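Long-range contact in histidinol-phosphate aminotransferase (Clostridium acetobutylicum, PDB 3FTB), which probably catalyses a pyridoxal phosphate-dependent transamination, the conversion expected of a histidinol-phosphate aminotransferase in histidine biosynthesis: residues I142-N155 with A173-I187. Sequence-based numbering, arbitrary orientation.
With PO4 (phosphate ion), chain F.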
ATOM      1  N   ILE A 142      29.518  15.372  -6.796  1.00 35.97           N
ATOM      2  CA  ILE A 142      28.680  15.428  -5.605  1.00 48.16           C
ATOM      3  C   ILE A 142      28.280  16.835  -5.156  1.00 45.13           C
ATOM      4  O   ILE A 142      27.368  16.983  -4.348  1.00 54.87           O
ATOM      5  CB  ILE A 142      29.280  14.634  -4.430  1.00 47.45           C
ATOM      6  CG1 ILE A 142      28.162  13.907  -3.681  1.00 46.58           C
ATOM      7  CG2 ILE A 142      30.094  15.548  -3.523  1.00 48.74           C
ATOM      8  CD1 ILE A 142      28.648  13.111  -2.503  1.00 49.04           C
ATOM      9  N   ASP A 143      28.944  17.863  -5.674  1.00 45.08           N
ATOM     10  CA  ASP A 143      28.476  19.241  -5.492  1.00 48.04           C
ATOM     11  C   ASP A 143      27.474  19.647  -6.580  1.00 33.22           C
ATOM     12  O   ASP A 143      26.885  20.717  -6.520  1.00 33.76           O
ATOM     13  CB  ASP A 143      29.649  20.231  -5.487  1.00 60.50           C
ATOM     14  CG  ASP A 143      30.090  20.620  -4.087  1.00 74.06           C
ATOM     15  OD1 ASP A 143      29.310  20.418  -3.131  1.00 81.36           O
ATOM     16  OD2 ASP A 143      31.216  21.144  -3.948  1.00 78.68           O
ATOM     17  N   ASP A 144      27.301  18.800  -7.585  1.00 33.02           N
ATOM     18  CA  ASP A 144      26.377  19.091  -8.679  1.00 36.55           C
ATOM     19  C   ASP A 144      24.938  18.691  -8.344  1.00 38.10           C
ATOM     20  O   ASP A 144      23.993  19.112  -9.013  1.00 41.81           O
ATOM     21  CB  ASP A 144      26.821  18.369  -9.959  1.00 49.68           C
ATOM     22  CG  ASP A 144      27.850  19.155 -10.757  1.00 60.99           C
ATOM     23  OD1 ASP A 144      28.718  18.524 -11.406  1.00 58.05           O
ATOM     24  OD2 ASP A 144      27.783  20.403 -10.737  1.00 67.43           O
ATOM     25  N   VAL A 145      24.778  17.874  -7.309  1.00 36.07           N
ATOM     26  CA  VAL A 145      23.487  17.262  -7.009  1.00 36.69           C
ATOM     27  C   VAL A 145      23.099  17.431  -5.542  1.00 37.96           C
ATOM     28  O   VAL A 145      23.894  17.888  -4.720  1.00 39.06           O
ATOM     29  CB  VAL A 145      23.512  15.754  -7.339  1.00 40.44           C
ATOM     30  CG1 VAL A 145      23.538  15.531  -8.847  1.00 30.42           C
ATOM     31  CG2 VAL A 145      24.728  15.107  -6.699  1.00 46.05           C
ATOM     32  N   ASP A 146      21.862  17.059  -5.228  1.00 43.32           N
ATOM     33  CA  ASP A 146      21.353  17.112  -3.863  1.00 44.09           C
ATOM     34  C   ASP A 146      21.435  15.735  -3.226  1.00 44.52           C
ATOM     35  O   ASP A 146      21.379  15.602  -1.996  1.00 46.57           O
ATOM     36  CB  ASP A 146      19.898  17.574  -3.872  1.00 46.48           C
ATOM     37  CG  ASP A 146      19.683  18.779  -4.757  1.00 51.85           C
ATOM     38  OD1 ASP A 146      20.387  19.795  -4.565  1.00 56.60           O
ATOM     39  OD2 ASP A 146      18.816  18.703  -5.652  1.00 50.78           O
ATOM     40  N   SER A 147      21.572  14.716  -4.072  1.00 42.51           N
ATOM     41  CA  SER A 147      21.545  13.331  -3.617  1.00 45.83           C
ATOM     42  C   SER A 147      22.159  12.329  -4.613  1.00 39.84           C
ATOM     43  O   SER A 147      22.374  12.641  -5.784  1.00 35.23           O
ATOM     44  CB  SER A 147      20.103  12.926  -3.298  1.00 46.42           C
ATOM     45  OG  SER A 147      19.275  13.108  -4.435  1.00 48.55           O
ATOM     46  N   VAL A 148      22.433  11.123  -4.116  1.00 37.17           N
ATOM     47  CA  VAL A 148      22.919  10.014  -4.923  1.00 29.49           C
ATOM     48  C   VAL A 148      22.062   8.808  -4.571  1.00 34.37           C
ATOM     49  O   VAL A 148      21.641   8.668  -3.428  1.00 29.25           O
ATOM     50  CB  VAL A 148      24.397   9.665  -4.601  1.00 34.58           C
ATOM     51  CG1 VAL A 148      24.879   8.463  -5.443  1.00 24.47           C
ATOM     52  CG2 VAL A 148      25.310  10.870  -4.816  1.00 27.88           C
ATOM     53  N   ILE A 149      21.778   7.960  -5.554  1.00 38.15           N
ATOM     54  CA  ILE A 149      21.183   6.645  -5.300  1.00 32.14           C
ATOM     55  C   ILE A 149      22.010   5.573  -6.019  1.00 33.89           C
ATOM     56  O   ILE A 149      22.317   5.680  -7.207  1.00 27.33           O
ATOM     57  CB  ILE A 149      19.675   6.559  -5.696  1.00 31.05           C
ATOM     58  CG1 ILE A 149      19.104   5.175  -5.354  1.00 26.72           C
ATOM     59  CG2 ILE A 149      19.464   6.891  -7.180  1.00 25.57           C
ATOM     60  CD1 ILE A 149      17.592   5.140  -5.225  1.00 27.52           C
ATOM     61  N   ILE A 150      22.384   4.545  -5.272  1.00 43.00           N
ATOM     62  CA  ILE A 150      23.325   3.549  -5.750  1.00 35.46           C
ATOM     63  C   ILE A 150      22.931   2.187  -5.169  1.00 31.34           C
ATOM     64  O   ILE A 150      22.589   2.086  -4.009  1.00 26.57           O
ATOM     65  CB  ILE A 150      24.766   3.948  -5.352  1.00 29.19           C
ATOM     66  CG1 ILE A 150      25.799   3.019  -5.981  1.00 36.40           C
ATOM     67  CG2 ILE A 150      24.925   3.970  -3.837  1.00 36.12           C
ATOM     68  CD1 ILE A 150      27.222   3.443  -5.697  1.00 34.41           C
ATOM     69  N   GLY A 151      22.948   1.145  -5.990  1.00 31.72           N
ATOM     70  CA  GLY A 151      22.561  -0.180  -5.536  1.00 36.17           C
ATOM     71  C   GLY A 151      23.692  -0.936  -4.861  1.00 39.49           C
ATOM     72  O   GLY A 151      24.848  -0.853  -5.267  1.00 47.55           O
ATOM     73  N   ASN A 152      23.348  -1.679  -3.818  1.00 40.38           N
ATOM     74  CA  ASN A 152      24.314  -2.498  -3.111  1.00 18.84           C
ATOM     75  C   ASN A 152      23.681  -3.812  -2.678  1.00 24.03           C
ATOM     76  O   ASN A 152      23.102  -3.875  -1.593  1.00 17.52           O
ATOM     77  CB  ASN A 152      24.785  -1.783  -1.849  1.00 20.15           C
ATOM     78  CG  ASN A 152      25.941  -2.509  -1.174  1.00 24.95           C
ATOM     79  OD1 ASN A 152      26.713  -3.208  -1.836  1.00 28.78           O
ATOM     80  ND2 ASN A 152      26.075  -2.342   0.137  1.00 24.29           N
ATOM     81  N   PRO A 153      23.812  -4.872  -3.504  1.00 24.55           N
ATOM     82  CA  PRO A 153      24.522  -4.874  -4.787  1.00 27.04           C
ATOM     83  C   PRO A 153      23.665  -4.327  -5.927  1.00 22.91           C
ATOM     84  O   PRO A 153      22.446  -4.323  -5.839  1.00 27.54           O
ATOM     85  CB  PRO A 153      24.829  -6.368  -5.034  1.00 23.27           C
ATOM     86  CG  PRO A 153      24.087  -7.124  -3.998  1.00 13.65           C
ATOM     87  CD  PRO A 153      23.249  -6.197  -3.199  1.00 23.64           C
ATOM     88  N   ASN A 154      24.304  -3.873  -6.993  1.00 23.12           N
ATOM     89  CA  ASN A 154      23.571  -3.283  -8.110  1.00 39.42           C
ATOM     90  C   ASN A 154      23.025  -4.253  -9.169  1.00 35.49           C
ATOM     91  O   ASN A 154      23.748  -5.092  -9.697  1.00 45.79           O
ATOM     92  CB  ASN A 154      24.419  -2.214  -8.795  1.00 43.12           C
ATOM     93  CG  ASN A 154      23.598  -1.310  -9.692  1.00 37.09           C
ATOM     94  OD1 ASN A 154      22.615  -0.707  -9.259  1.00 35.14           O
ATOM     95  ND2 ASN A 154      24.014  -1.195 -10.944  1.00 45.16           N
ATOM     96  N   ASN A 155      21.735  -4.111  -9.455  1.00 24.62           N
ATOM     97  CA  ASN A 155      21.068  -4.749 -10.577  1.00 26.57           C
ATOM     98  C   ASN A 155      21.341  -3.911 -11.842  1.00 34.51           C
ATOM     99  O   ASN A 155      21.011  -2.727 -11.874  1.00 38.65           O
ATOM    100  CB  ASN A 155      19.572  -4.787 -10.250  1.00 23.74           C
ATOM    101  CG  ASN A 155      18.693  -5.077 -11.471  1.00 37.24           C
ATOM    102  OD1 ASN A 155      19.167  -5.523 -12.511  1.00 36.57           O
ATOM    103  ND2 ASN A 155      17.393  -4.830 -11.328  1.00 36.84           N
ATOM    104  N   ALA A 173      29.693  13.520   1.585  1.00 42.84           N
ATOM    105  CA  ALA A 173      28.238  13.678   1.680  1.00 42.08           C
ATOM    106  C   ALA A 173      27.845  14.244   3.041  1.00 37.63           C
ATOM    107  O   ALA A 173      27.203  15.282   3.121  1.00 35.74           O
ATOM    108  CB  ALA A 173      27.525  12.352   1.429  1.00 37.30           C
ATOM    109  N   GLU A 174      28.238  13.539   4.099  1.00 42.26           N
ATOM    110  CA  GLU A 174      28.047  13.983   5.475  1.00 39.74           C
ATOM    111  C   GLU A 174      28.375  15.468   5.606  1.00 45.34           C
ATOM    112  O   GLU A 174      27.566  16.253   6.106  1.00 56.32           O
ATOM    113  CB  GLU A 174      28.953  13.164   6.397  1.00 31.10           C
ATOM    114  CG  GLU A 174      28.556  13.149   7.864  1.00 45.13           C
ATOM    115  CD  GLU A 174      27.199  12.500   8.104  1.00 55.24           C
ATOM    116  OE1 GLU A 174      26.735  12.471   9.272  1.00 56.42           O
ATOM    117  OE2 GLU A 174      26.593  12.025   7.119  1.00 50.95           O
ATOM    118  N   GLU A 175      29.562  15.849   5.145  1.00 35.23           N
ATOM    119  CA  GLU A 175      30.024  17.232   5.233  1.00 38.87           C
ATOM    120  C   GLU A 175      29.134  18.228   4.486  1.00 40.02           C
ATOM    121  O   GLU A 175      28.953  19.359   4.921  1.00 42.67           O
ATOM    122  CB  GLU A 175      31.461  17.325   4.716  1.00 57.86           C
ATOM    123  CG  GLU A 175      31.930  18.727   4.350  1.00 69.51           C
ATOM    124  CD  GLU A 175      33.087  18.711   3.356  1.00 76.21           C
ATOM    125  OE1 GLU A 175      33.345  19.759   2.728  1.00 79.88           O
ATOM    126  OE2 GLU A 175      33.732  17.650   3.194  1.00 76.38           O
ATOM    127  N   LYS A 176      28.572  17.798   3.364  1.00 43.07           N
ATOM    128  CA  LYS A 176      27.877  18.703   2.450  1.00 35.97           C
ATOM    129  C   LYS A 176      26.357  18.672   2.598  1.00 46.55           C
ATOM    130  O   LYS A 176      25.630  19.256   1.787  1.00 51.48           O
ATOM    131  CB  LYS A 176      28.274  18.370   1.012  1.00 44.87           C
ATOM    132  CG  LYS A 176      29.724  18.719   0.689  1.00 46.45           C
ATOM    133  CD  LYS A 176      30.366  17.733  -0.268  1.00 45.17           C
ATOM    134  CE  LYS A 176      31.749  18.204  -0.685  1.00 41.95           C
ATOM    135  NZ  LYS A 176      31.691  19.520  -1.392  1.00 40.32           N
ATOM    136  N   LYS A 177      25.881  17.995   3.646  1.00 20.00           N
ATOM    137  CA  LYS A 177      24.450  17.874   3.895  1.00 20.00           C
ATOM    138  C   LYS A 177      23.734  17.256   2.698  1.00 20.00           C
ATOM    139  O   LYS A 177      22.550  17.460   2.499  1.00 37.46           O
ATOM    140  CB  LYS A 177      23.847  19.241   4.219  1.00 20.00           C
ATOM    141  CG  LYS A 177      24.320  19.833   5.538  1.00 20.00           C
ATOM    142  CD  LYS A 177      23.701  21.198   5.785  1.00 20.00           C
ATOM    143  CE  LYS A 177      24.156  21.778   7.114  1.00 20.00           C
ATOM    144  NZ  LYS A 177      23.576  23.127   7.359  1.00 20.00           N
ATOM    145  N   LYS A 178      24.513  16.521   1.899  1.00 48.16           N
ATOM    146  CA  LYS A 178      23.991  15.781   0.757  1.00 41.90           C
ATOM    147  C   LYS A 178      23.390  14.464   1.264  1.00 55.50           C
ATOM    148  O   LYS A 178      23.775  13.962   2.327  1.00 65.63           O
ATOM    149  CB  LYS A 178      25.121  15.503  -0.251  1.00 37.98           C
ATOM    150  CG  LYS A 178      25.753  16.756  -0.894  1.00 30.91           C
ATOM    151  CD  LYS A 178      24.677  17.599  -1.552  1.00 36.32           C
ATOM    152  CE  LYS A 178      25.065  19.050  -1.633  1.00 30.48           C
ATOM    153  NZ  LYS A 178      25.929  19.310  -2.792  1.00 21.18           N
ATOM    154  N   THR A 179      22.437  13.905   0.530  1.00 52.49           N
ATOM    155  CA  THR A 179      21.855  12.631   0.948  1.00 51.72           C
ATOM    156  C   THR A 179      22.222  11.492  -0.009  1.00 39.73           C
ATOM    157  O   THR A 179      22.113  11.627  -1.227  1.00 35.23           O
ATOM    158  CB  THR A 179      20.319  12.719   1.111  1.00 50.70           C
ATOM    159  OG1 THR A 179      19.989  13.711   2.092  1.00 52.21           O
ATOM    160  CG2 THR A 179      19.747  11.371   1.541  1.00 46.34           C
ATOM    161  N   ILE A 180      22.663  10.367   0.544  1.00 30.82           N
ATOM    162  CA  ILE A 180      22.993   9.224  -0.296  1.00 30.32           C
ATOM    163  C   ILE A 180      22.076   8.041   0.002  1.00 30.51           C
ATOM    164  O   ILE A 180      22.032   7.549   1.123  1.00 35.48           O
ATOM    165  CB  ILE A 180      24.510   8.858  -0.244  1.00 69.86           C
ATOM    166  CG1 ILE A 180      24.871   8.082   1.018  1.00 72.24           C
ATOM    167  CG2 ILE A 180      25.382  10.098  -0.382  1.00 67.71           C
ATOM    168  CD1 ILE A 180      25.156   6.636   0.742  1.00 76.17           C
ATOM    169  N   ILE A 181      21.329   7.618  -1.019  1.00 32.83           N
ATOM    170  CA  ILE A 181      20.334   6.554  -0.897  1.00 35.77           C
ATOM    171  C   ILE A 181      20.856   5.223  -1.420  1.00 35.98           C
ATOM    172  O   ILE A 181      21.108   5.082  -2.619  1.00 41.93           O
ATOM    173  CB  ILE A 181      19.065   6.879  -1.707  1.00 28.54           C
ATOM    174  CG1 ILE A 181      18.445   8.202  -1.245  1.00 23.32           C
ATOM    175  CG2 ILE A 181      18.063   5.725  -1.603  1.00 29.30           C
ATOM    176  CD1 ILE A 181      17.541   8.820  -2.282  1.00 18.29           C
ATOM    177  N   ILE A 182      20.993   4.243  -0.533  1.00 28.49           N
ATOM    178  CA  ILE A 182      21.529   2.946  -0.935  1.00 17.49           C
ATOM    179  C   ILE A 182      20.490   1.839  -0.922  1.00 31.36           C
ATOM    180  O   ILE A 182      20.024   1.426   0.146  1.00 28.00           O
ATOM    181  CB  ILE A 182      22.712   2.509  -0.063  1.00 12.66           C
ATOM    182  CG1 ILE A 182      23.743   3.621   0.023  1.00 18.98           C
ATOM    183  CG2 ILE A 182      23.412   1.326  -0.684  1.00 15.62           C
ATOM    184  CD1 ILE A 182      25.062   3.154   0.593  1.00 20.66           C
ATOM    185  N   ASP A 183      20.148   1.357  -2.117  1.00 35.72           N
ATOM    186  CA  ASP A 183      19.183   0.275  -2.287  1.00 33.45           C
ATOM    187  C   ASP A 183      19.829  -1.096  -2.013  1.00 34.30           C
ATOM    188  O   ASP A 183      20.629  -1.602  -2.814  1.00 34.59           O
ATOM    189  CB  ASP A 183      18.597   0.349  -3.699  1.00 43.68           C
ATOM    190  CG  ASP A 183      17.787  -0.881  -4.072  1.00 44.03           C
ATOM    191  OD1 ASP A 183      17.621  -1.778  -3.218  1.00 47.06           O
ATOM    192  OD2 ASP A 183      17.320  -0.946  -5.231  1.00 45.81           O
ATOM    193  N   GLU A 184      19.487  -1.686  -0.870  1.00 29.76           N
ATOM    194  CA  GLU A 184      20.107  -2.935  -0.436  1.00 22.15           C
ATOM    195  C   GLU A 184      19.129  -4.103  -0.402  1.00 32.77           C
ATOM    196  O   GLU A 184      19.215  -4.969   0.464  1.00 40.46           O
ATOM    197  CB  GLU A 184      20.748  -2.752   0.942  1.00 26.11           C
ATOM    198  CG  GLU A 184      22.069  -1.977   0.905  1.00 23.45           C
ATOM    199  CD  GLU A 184      22.771  -1.989   2.236  1.00 31.53           C
ATOM    200  OE1 GLU A 184      22.335  -2.709   3.183  1.00 27.92           O
ATOM    201  OE2 GLU A 184      23.774  -1.267   2.332  1.00 32.85           O
ATOM    202  N   ALA A 185      18.213  -4.132  -1.363  1.00 36.25           N
ATOM    203  CA  ALA A 185      17.138  -5.116  -1.368  1.00 34.75           C
ATOM    204  C   ALA A 185      17.668  -6.523  -1.586  1.00 32.91           C
ATOM    205  O   ALA A 185      16.992  -7.505  -1.270  1.00 30.86           O
ATOM    206  CB  ALA A 185      16.114  -4.769  -2.433  1.00 43.28           C
ATOM    207  N   PHE A 186      18.883  -6.607  -2.124  1.00 32.34           N
ATOM    208  CA  PHE A 186      19.506  -7.882  -2.444  1.00 38.98           C
ATOM    209  C   PHE A 186      20.599  -8.220  -1.441  1.00 41.37           C
ATOM    210  O   PHE A 186      21.030  -9.373  -1.365  1.00 41.86           O
ATOM    211  CB  PHE A 186      20.121  -7.857  -3.847  1.00 29.91           C
ATOM    212  CG  PHE A 186      19.118  -7.967  -4.965  1.00 31.52           C
ATOM    213  CD1 PHE A 186      18.395  -9.136  -5.157  1.00 25.13           C
ATOM    214  CD2 PHE A 186      18.921  -6.909  -5.847  1.00 32.41           C
ATOM    215  CE1 PHE A 186      17.483  -9.251  -6.201  1.00 27.13           C
ATOM    216  CE2 PHE A 186      18.014  -7.013  -6.894  1.00 28.41           C
ATOM    217  CZ  PHE A 186      17.294  -8.191  -7.072  1.00 29.41           C
ATOM    218  N   ILE A 187      21.036  -7.216  -0.680  1.00 31.37           N
ATOM    219  CA  ILE A 187      22.198  -7.346   0.193  1.00 30.03           C
ATOM    220  C   ILE A 187      22.156  -8.622   1.032  1.00 33.53           C
ATOM    221  O   ILE A 187      23.163  -9.031   1.604  1.00 39.85           O
ATOM    222  CB  ILE A 187      22.323  -6.153   1.152  1.00 31.68           C
ATOM    223  CG1 ILE A 187      23.772  -5.970   1.619  1.00 29.86           C
ATOM    224  CG2 ILE A 187      21.423  -6.367   2.348  1.00 25.98           C
ATOM    225  CD1 ILE A 187      24.703  -5.346   0.587  1.00 33.11           C
TER
HETATM  226  P   PO4 F 363      14.247  -5.890 -12.993  1.00 90.39           P
HETATM  227  O1  PO4 F 363      13.018  -5.536 -12.184  1.00 92.90           O
HETATM  228  O2  PO4 F 363      14.732  -4.669 -13.741  1.00 85.54           O
HETATM  229  O3  PO4 F 363      15.330  -6.375 -12.060  1.00 88.77           O
HETATM  230  O4  PO4 F 363      13.901  -6.988 -13.974  1.00 93.71           O
HETATM  231  O   HOH W   1      26.842  21.694  -3.095  1.00 35.30           O
HETATM  232  O   HOH W   2      20.700  17.216   0.238  1.00 30.27           O
HETATM  233  O   HOH W   3      20.375  -4.356  -4.214  1.00 30.38           O
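Lys178 reaches across to 142-155 and lays its ammonium group between two backbone carbonyls, NZ lying 3.1 Å from Ile142 O, in that carbonyl's plane on a lone pair, and 3.1 Å from Val145 O, almost in line with the C=O bond. Two bends fold the chain back to this site, where NZ also forms a long salt bridge to Asp143 OD1 (3.6 Å), and a water accepts from NZ and donates to OD1. The same carboxylate takes weak bonds from Lys176 NZ through both oxygens, completing a salt-bridge network just ahead of strands 147-151 and 179-183.

These strands run parallel, joined by helix 163-176 in a beta-alpha-beta unit, and Ile181 N gives a nearly straight bond (176°) to Val148 O. On one face Ile149 CD1 meets Ile181 CG2 at 3.7 Å; on the other, Ile150 and Ile182 lie side by side, Ile150 against Phe166 and Ile182 against Leu207 and Ile209.

Past the strands, Asn152 holds CG anti to its own N (chi1 -172°), alongside Glu184, with amide and carboxylate planes 78° apart. Its ND2 bonds mainly to Ser195 O and only weakly to Glu184 OE2 (3.4 Å), which also accepts from Phe197 N; OE1 pairs with Arg211. The cis-proline Pro153 sets CD 3.6 Å from Phe186 CB. Asn155 ND2 bonds weakly to a phosphate ion, probably from the crystallisation liquor, also bound by Arg324 and Arg338. Carboxylate and carbonyls thus share the lysine charges at the strand starts, whereas buried groups with several partners probably have restricted rotation at the other end.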